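Local coordinates for protein peptidase M14, carboxypeptidase A (Thermoplasmatales archaeon SCGC AB-540-F20, PDB 4XED) that probably trims residues from the C-terminal end of peptides, the part described here being its calcium-binding PKD domain, at residues 5-10 and 36-41; 40-45 and 51-56. One frame throughout, in Å; residues are numbered along the deposited sequence. Where two conformers were deposited one is given.

Interaction 1: residues 5-10 and 36-41. With CA (calcium ion), chain B.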
loop_
_atom_site.group_PDB
_atom_site.type_symbol
_atom_site.label_atom_id
_atom_site.label_comp_id
_atom_site.label_asym_id
_atom_site.label_seq_id
_atom_site.Cartn_x
_atom_site.Cartn_y
_atom_site.Cartn_z
ATOM N N ASP A 5 0.621 18.267 -9.450
ATOM C CA ASP A 5 1.713 17.297 -9.266
ATOM C C ASP A 5 1.145 15.968 -8.790
ATOM O O ASP A 5 0.126 15.952 -8.116
ATOM C CB ASP A 5 2.706 17.852 -8.234
ATOM C CG ASP A 5 3.165 19.253 -8.568
ATOM O OD1 ASP A 5 3.838 19.403 -9.607
ATOM O OD2 ASP A 5 2.828 20.207 -7.806
ATOM N N PRO A 6 1.827 14.852 -9.103
ATOM C CA PRO A 6 1.342 13.555 -8.622
ATOM C C PRO A 6 1.677 13.359 -7.163
ATOM O O PRO A 6 2.574 14.023 -6.625
ATOM C CB PRO A 6 2.115 12.548 -9.476
ATOM C CG PRO A 6 3.403 13.217 -9.729
ATOM C CD PRO A 6 3.110 14.710 -9.821
ATOM N N PRO A 7 0.964 12.438 -6.503
ATOM C CA PRO A 7 1.342 12.158 -5.126
ATOM C C PRO A 7 2.765 11.646 -5.039
ATOM O O PRO A 7 3.330 11.081 -5.999
ATOM C CB PRO A 7 0.360 11.055 -4.704
ATOM C CG PRO A 7 -0.809 11.203 -5.607
ATOM C CD PRO A 7 -0.208 11.637 -6.920
ATOM N N ASN A 8 3.336 11.853 -3.858
ATOM C CA ASN A 8 4.593 11.219 -3.518
ATOM C C ASN A 8 4.444 9.706 -3.440
ATOM O O ASN A 8 3.346 9.164 -3.321
ATOM C CB ASN A 8 5.114 11.838 -2.238
ATOM C CG ASN A 8 5.488 13.269 -2.455
ATOM O OD1 ASN A 8 6.256 13.574 -3.356
ATOM N ND2 ASN A 8 4.879 14.165 -1.709
ATOM N N ILE A 9 5.553 9.007 -3.500
ATOM C CA ILE A 9 5.515 7.570 -3.437
ATOM C C ILE A 9 5.081 7.130 -2.038
ATOM O O ILE A 9 5.649 7.577 -1.018
ATOM C CB ILE A 9 6.915 7.021 -3.716
ATOM C CG1 ILE A 9 7.374 7.420 -5.107
ATOM C CG2 ILE A 9 6.916 5.543 -3.611
ATOM C CD1 ILE A 9 8.817 7.075 -5.432
ATOM N N PRO A 10 4.114 6.196 -1.954
ATOM C CA PRO A 10 3.697 5.767 -0.622
ATOM C C PRO A 10 4.741 5.012 0.163
ATOM O O PRO A 10 5.607 4.331 -0.395
ATOM C CB PRO A 10 2.494 4.860 -0.908
ATOM C CG PRO A 10 1.943 5.378 -2.225
ATOM C CD PRO A 10 3.159 5.733 -2.990
ATOM N N ASP A 36 -4.000 17.402 -2.336
ATOM C CA ASP A 36 -5.159 16.723 -2.897
ATOM C C ASP A 36 -5.468 15.443 -2.129
ATOM O O ASP A 36 -4.573 14.775 -1.623
ATOM C CB ASP A 36 -4.876 16.315 -4.337
ATOM C CG ASP A 36 -4.602 17.496 -5.252
ATOM O OD1 ASP A 36 -5.137 18.606 -5.014
ATOM O OD2 ASP A 36 -3.883 17.305 -6.250
ATOM N N ASN A 37 -6.753 15.098 -2.063
ATOM C CA ASN A 37 -7.156 13.771 -1.652
ATOM C C ASN A 37 -6.604 12.748 -2.621
ATOM O O ASN A 37 -6.384 13.052 -3.810
ATOM C CB ASN A 37 -8.670 13.651 -1.631
ATOM C CG ASN A 37 -9.320 14.422 -0.513
ATOM O OD1 ASN A 37 -8.688 14.860 0.447
ATOM N ND2 ASN A 37 -10.619 14.592 -0.639
ATOM N N ILE A 38 -6.333 11.547 -2.119
ATOM C CA ILE A 38 -5.782 10.479 -2.964
ATOM C C ILE A 38 -6.432 9.119 -2.705
ATOM O O ILE A 38 -7.002 8.873 -1.637
ATOM C CB ILE A 38 -4.209 10.317 -2.858
ATOM C CG1 ILE A 38 -3.746 9.621 -1.558
ATOM C CG2 ILE A 38 -3.518 11.661 -3.043
ATOM C CD1 ILE A 38 -3.886 10.426 -0.304
ATOM N N THR A 39 -6.318 8.233 -3.692
ATOM C CA THR A 39 -6.711 6.841 -3.566
ATOM C C THR A 39 -5.446 5.990 -3.697
ATOM O O THR A 39 -4.472 6.418 -4.313
ATOM C CB THR A 39 -7.759 6.393 -4.605
ATOM O OG1 THR A 39 -7.311 6.701 -5.930
ATOM C CG2 THR A 39 -9.102 7.068 -4.328
ATOM N N TYR A 40 -5.464 4.801 -3.106
ATOM C CA TYR A 40 -4.334 3.893 -3.124
ATOM C C TYR A 40 -4.639 2.628 -3.924
ATOM O O TYR A 40 -5.749 2.113 -3.879
ATOM C CB TYR A 40 -3.960 3.468 -1.698
ATOM C CG TYR A 40 -3.436 4.574 -0.812
ATOM C CD1 TYR A 40 -2.078 4.897 -0.789
ATOM C CD2 TYR A 40 -4.293 5.297 0.002
ATOM C CE1 TYR A 40 -1.586 5.906 0.033
ATOM C CE2 TYR A 40 -3.817 6.322 0.822
ATOM C CZ TYR A 40 -2.456 6.612 0.838
ATOM O OH TYR A 40 -1.903 7.614 1.607
ATOM N N TYR A 41 -3.623 2.138 -4.624
ATOM C CA TYR A 41 -3.666 0.845 -5.313
ATOM C C TYR A 41 -2.607 0.005 -4.622
ATOM O O TYR A 41 -1.430 0.347 -4.642
ATOM C CB TYR A 41 -3.401 0.984 -6.816
ATOM C CG TYR A 41 -3.615 -0.279 -7.583
ATOM C CD1 TYR A 41 -2.724 -1.341 -7.482
ATOM C CD2 TYR A 41 -4.703 -0.417 -8.448
ATOM C CE1 TYR A 41 -2.903 -2.484 -8.182
ATOM C CE2 TYR A 41 -4.893 -1.595 -9.175
ATOM C CZ TYR A 41 -3.979 -2.630 -9.025
ATOM O OH TYR A 41 -4.095 -3.812 -9.728
HETATM CA CA CA B . -1.795 16.560 -6.974
#
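P7 and I38 make the closer of two small apolar contacts between residues 5-10 and 36-41. P7 CG lies 3.8 Å from I38 CG2, and the two side chains come from opposite directions and pass at their ends. I38 was modelled in two conformers, so the detail of this touch is doubtful. The second contact is looser. P10 CG meets the edge of the Y40 ring, near its plane, at 4.2 Å from CE1. All four residues are buried. By contrast, N8 and I9 do not touch 36-41 and are exposed to solvent.

A calcium ion also links the two segments. D5 O binds it at 2.3 Å. D36 OD2 binds it at 2.3 Å from nearly the opposite side, with an O-calcium-O angle of about 168°. D36 has CG beside its backbone N (chi1 -62°), which aims the carboxylate at the metal. N4, D32, N34 and D82 complete the site, D32 with both carboxylate oxygens. The ion therefore ties the N-terminal loop to the turn before strand 38-43.

The Y40 hydroxyl is hydrogen-bonded to the backbone N of T30. P7 and P10 also rest on A80, and P10 on A78, both in strand 72-82. That strand is next to 38-43 in the four-stranded sheet, while residues 5-10 lead into strand 11-13 of the three-stranded sheet.

Interaction 2: residues 40-45 and 51-56; sequences YYIEWG and EWIGPY
Y41 packs against W52 in two ways. Its CB stands over the face of the indole, 3.6 Å from the centroid of the six-membered ring and almost on the ring normal. Its ring presents an edge to the five-membered ring in a T-shaped stack, planes 62° apart, with Y41 CD2 3.7 Å from W52 NE1. CG of Y41 is turned beside the carbonyl carbon (chi1 -172°), which carries the ring along the strand to E51. E51 runs beside the Y41 ring in the same direction, OE2 3.5 Å from Y41 OH. Replacing W52 with an alanine would probably uncover the CB and ring edge of Y41 and leave that ring freer to turn.

The backbones form a beta hairpin, strands 38-43 and 49-56, with a G1 beta bulge. Two residues, W52 and I53, sit opposite the single residue Y40, and W52 takes the positive phi (60°) at the bulge. Y40 N donates to I53 O at 2.9 Å, and I53 N donates to Y40 O at 2.9 Å. On the face that carries Y40 and I53, the side chains of Y40 and Y56 cross nearly at right angles, with Y56 CD2 at the edge of the Y40 ring, 3.8 Å from Y40 CD2.

Further out, T49 OG1 is hydrogen-bonded to E51 OE2. K79 and K81 of strand 72-82 make cation-pi contacts, K79 with Y41 and K81 with W52. F64 of the other sheet touches I42, I53 and Y56.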
loop_
_atom_site.group_PDB
_atom_site.type_symbol
_atom_site.label_atom_id
_atom_site.label_comp_id
_atom_site.label_asym_id
_atom_site.label_seq_id
_atom_site.Cartn_x
_atom_site.Cartn_y
_atom_site.Cartn_z
ATOM N N TYR A 40 -5.464 4.801 -3.106
ATOM C CA TYR A 40 -4.334 3.893 -3.124
ATOM C C TYR A 40 -4.639 2.628 -3.924
ATOM O O TYR A 40 -5.749 2.113 -3.879
ATOM C CB TYR A 40 -3.960 3.468 -1.698
ATOM C CG TYR A 40 -3.436 4.574 -0.812
ATOM C CD1 TYR A 40 -2.078 4.897 -0.789
ATOM C CD2 TYR A 40 -4.293 5.297 0.002
ATOM C CE1 TYR A 40 -1.586 5.906 0.033
ATOM C CE2 TYR A 40 -3.817 6.322 0.822
ATOM C CZ TYR A 40 -2.456 6.612 0.838
ATOM O OH TYR A 40 -1.903 7.614 1.607
ATOM N N TYR A 41 -3.623 2.138 -4.624
ATOM C CA TYR A 41 -3.666 0.845 -5.313
ATOM C C TYR A 41 -2.607 0.005 -4.622
ATOM O O TYR A 41 -1.430 0.347 -4.642
ATOM C CB TYR A 41 -3.401 0.984 -6.816
ATOM C CG TYR A 41 -3.615 -0.279 -7.583
ATOM C CD1 TYR A 41 -2.724 -1.341 -7.482
ATOM C CD2 TYR A 41 -4.703 -0.417 -8.448
ATOM C CE1 TYR A 41 -2.903 -2.484 -8.182
ATOM C CE2 TYR A 41 -4.893 -1.595 -9.175
ATOM C CZ TYR A 41 -3.979 -2.630 -9.025
ATOM O OH TYR A 41 -4.095 -3.812 -9.728
ATOM N N ILE A 42 -3.043 -1.056 -3.946
ATOM C CA ILE A 42 -2.173 -1.938 -3.176
ATOM C C ILE A 42 -2.159 -3.322 -3.832
ATOM O O ILE A 42 -3.216 -3.893 -4.128
ATOM C CB ILE A 42 -2.669 -2.048 -1.732
ATOM C CG1 ILE A 42 -2.651 -0.661 -1.060
ATOM C CG2 ILE A 42 -1.887 -3.098 -0.943
ATOM C CD1 ILE A 42 -3.405 -0.626 0.238
ATOM N N GLU A 43 -0.955 -3.871 -3.998
ATOM C CA GLU A 43 -0.727 -5.274 -4.358
ATOM C C GLU A 43 -0.200 -5.989 -3.128
ATOM O O GLU A 43 0.771 -5.543 -2.517
ATOM C CB GLU A 43 0.322 -5.394 -5.455
ATOM C CG GLU A 43 -0.070 -4.811 -6.770
ATOM C CD GLU A 43 1.054 -4.855 -7.783
ATOM O OE1 GLU A 43 2.229 -5.093 -7.403
ATOM O OE2 GLU A 43 0.761 -4.663 -8.978
ATOM N N TRP A 44 -0.835 -7.079 -2.722
ATOM C CA TRP A 44 -0.340 -7.848 -1.589
ATOM C C TRP A 44 0.752 -8.867 -1.984
ATOM O O TRP A 44 1.317 -9.557 -1.130
ATOM C CB TRP A 44 -1.491 -8.576 -0.886
ATOM C CG TRP A 44 -2.466 -7.635 -0.228
ATOM C CD1 TRP A 44 -3.746 -7.394 -0.593
ATOM C CD2 TRP A 44 -2.220 -6.814 0.919
ATOM N NE1 TRP A 44 -4.325 -6.469 0.241
ATOM C CE2 TRP A 44 -3.406 -6.095 1.182
ATOM C CE3 TRP A 44 -1.106 -6.607 1.760
ATOM C CZ2 TRP A 44 -3.522 -5.221 2.275
ATOM C CZ3 TRP A 44 -1.211 -5.728 2.820
ATOM C CH2 TRP A 44 -2.409 -5.042 3.061
ATOM N N GLY A 45 1.039 -8.971 -3.280
ATOM C CA GLY A 45 2.107 -9.811 -3.789
ATOM C C GLY A 45 1.700 -11.237 -4.108
ATOM O O GLY A 45 2.525 -12.013 -4.610
ATOM N N GLU A 51 -7.973 -1.955 -5.104
ATOM C CA GLU A 51 -7.894 -1.184 -6.351
ATOM C C GLU A 51 -8.477 0.208 -6.203
ATOM O O GLU A 51 -9.679 0.445 -6.321
ATOM C CB GLU A 51 -8.509 -1.956 -7.523
ATOM C CG GLU A 51 -7.766 -3.279 -7.647
ATOM C CD GLU A 51 -7.969 -4.033 -8.948
ATOM O OE1 GLU A 51 -8.768 -3.587 -9.806
ATOM O OE2 GLU A 51 -7.313 -5.095 -9.093
ATOM N N TRP A 52 -7.587 1.154 -5.947
ATOM C CA TRP A 52 -7.954 2.558 -5.825
ATOM C C TRP A 52 -8.963 2.783 -4.691
ATOM O O TRP A 52 -10.066 3.312 -4.869
ATOM C CB TRP A 52 -8.418 3.129 -7.155
ATOM C CG TRP A 52 -7.387 2.993 -8.237
ATOM C CD1 TRP A 52 -7.539 2.331 -9.419
ATOM C CD2 TRP A 52 -6.034 3.490 -8.230
ATOM N NE1 TRP A 52 -6.398 2.401 -10.147
ATOM C CE2 TRP A 52 -5.451 3.095 -9.447
ATOM C CE3 TRP A 52 -5.275 4.245 -7.329
ATOM C CZ2 TRP A 52 -4.146 3.435 -9.797
ATOM C CZ3 TRP A 52 -3.949 4.557 -7.680
ATOM C CH2 TRP A 52 -3.412 4.157 -8.907
ATOM N N ILE A 53 -8.572 2.341 -3.511
ATOM C CA ILE A 53 -9.385 2.534 -2.319
ATOM C C ILE A 53 -9.224 3.964 -1.786
ATOM O O ILE A 53 -8.153 4.574 -1.927
ATOM C CB ILE A 53 -9.044 1.490 -1.242
ATOM C CG1 ILE A 53 -7.528 1.461 -0.985
ATOM C CG2 ILE A 53 -9.589 0.110 -1.654
ATOM C CD1 ILE A 53 -7.155 0.717 0.205
ATOM N N GLY A 54 -10.303 4.496 -1.207
ATOM C CA GLY A 54 -10.351 5.893 -0.818
ATOM C C GLY A 54 -11.549 6.576 -1.453
ATOM O O GLY A 54 -12.502 5.920 -1.830
ATOM N N PRO A 55 -11.520 7.898 -1.584
ATOM C CA PRO A 55 -10.375 8.776 -1.272
ATOM C C PRO A 55 -10.105 8.939 0.213
ATOM O O PRO A 55 -11.011 8.801 1.053
ATOM C CB PRO A 55 -10.797 10.121 -1.881
ATOM C CG PRO A 55 -12.291 10.081 -1.896
ATOM C CD PRO A 55 -12.636 8.646 -2.179
ATOM N N TYR A 56 -8.846 9.259 0.496
ATOM C CA TYR A 56 -8.346 9.613 1.814
ATOM C C TYR A 56 -7.688 10.986 1.747
ATOM O O TYR A 56 -7.280 11.442 0.667
ATOM C CB TYR A 56 -7.329 8.599 2.299
ATOM C CG TYR A 56 -7.902 7.214 2.481
ATOM C CD1 TYR A 56 -8.702 6.898 3.571
ATOM C CD2 TYR A 56 -7.649 6.221 1.544
ATOM C CE1 TYR A 56 -9.212 5.603 3.725
ATOM C CE2 TYR A 56 -8.162 4.940 1.687
ATOM C CZ TYR A 56 -8.934 4.633 2.771
ATOM O OH TYR A 56 -9.442 3.356 2.892
#

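Overall arrangement
Both interactions use strand 38-43 and share Y40 and Y41. Interaction 1 is a small, fully buried contact near the calcium end of the domain. Interaction 2 covers about three times the area, lies nearer the centre of the chain and is only partly buried. Their chemistry differs accordingly. The first joins a loop to the strand by proline contacts, and to the turn before that strand by a metal. The second joins two neighbouring strands by backbone hydrogen bonds and aromatic packing. Y40 bridges them, with P10 and Y56 touching opposite edges of its ring. A probable hydrogen bond from Y56 N to I38 O, 2.8 Å, continues the hairpin pairing into interaction 1.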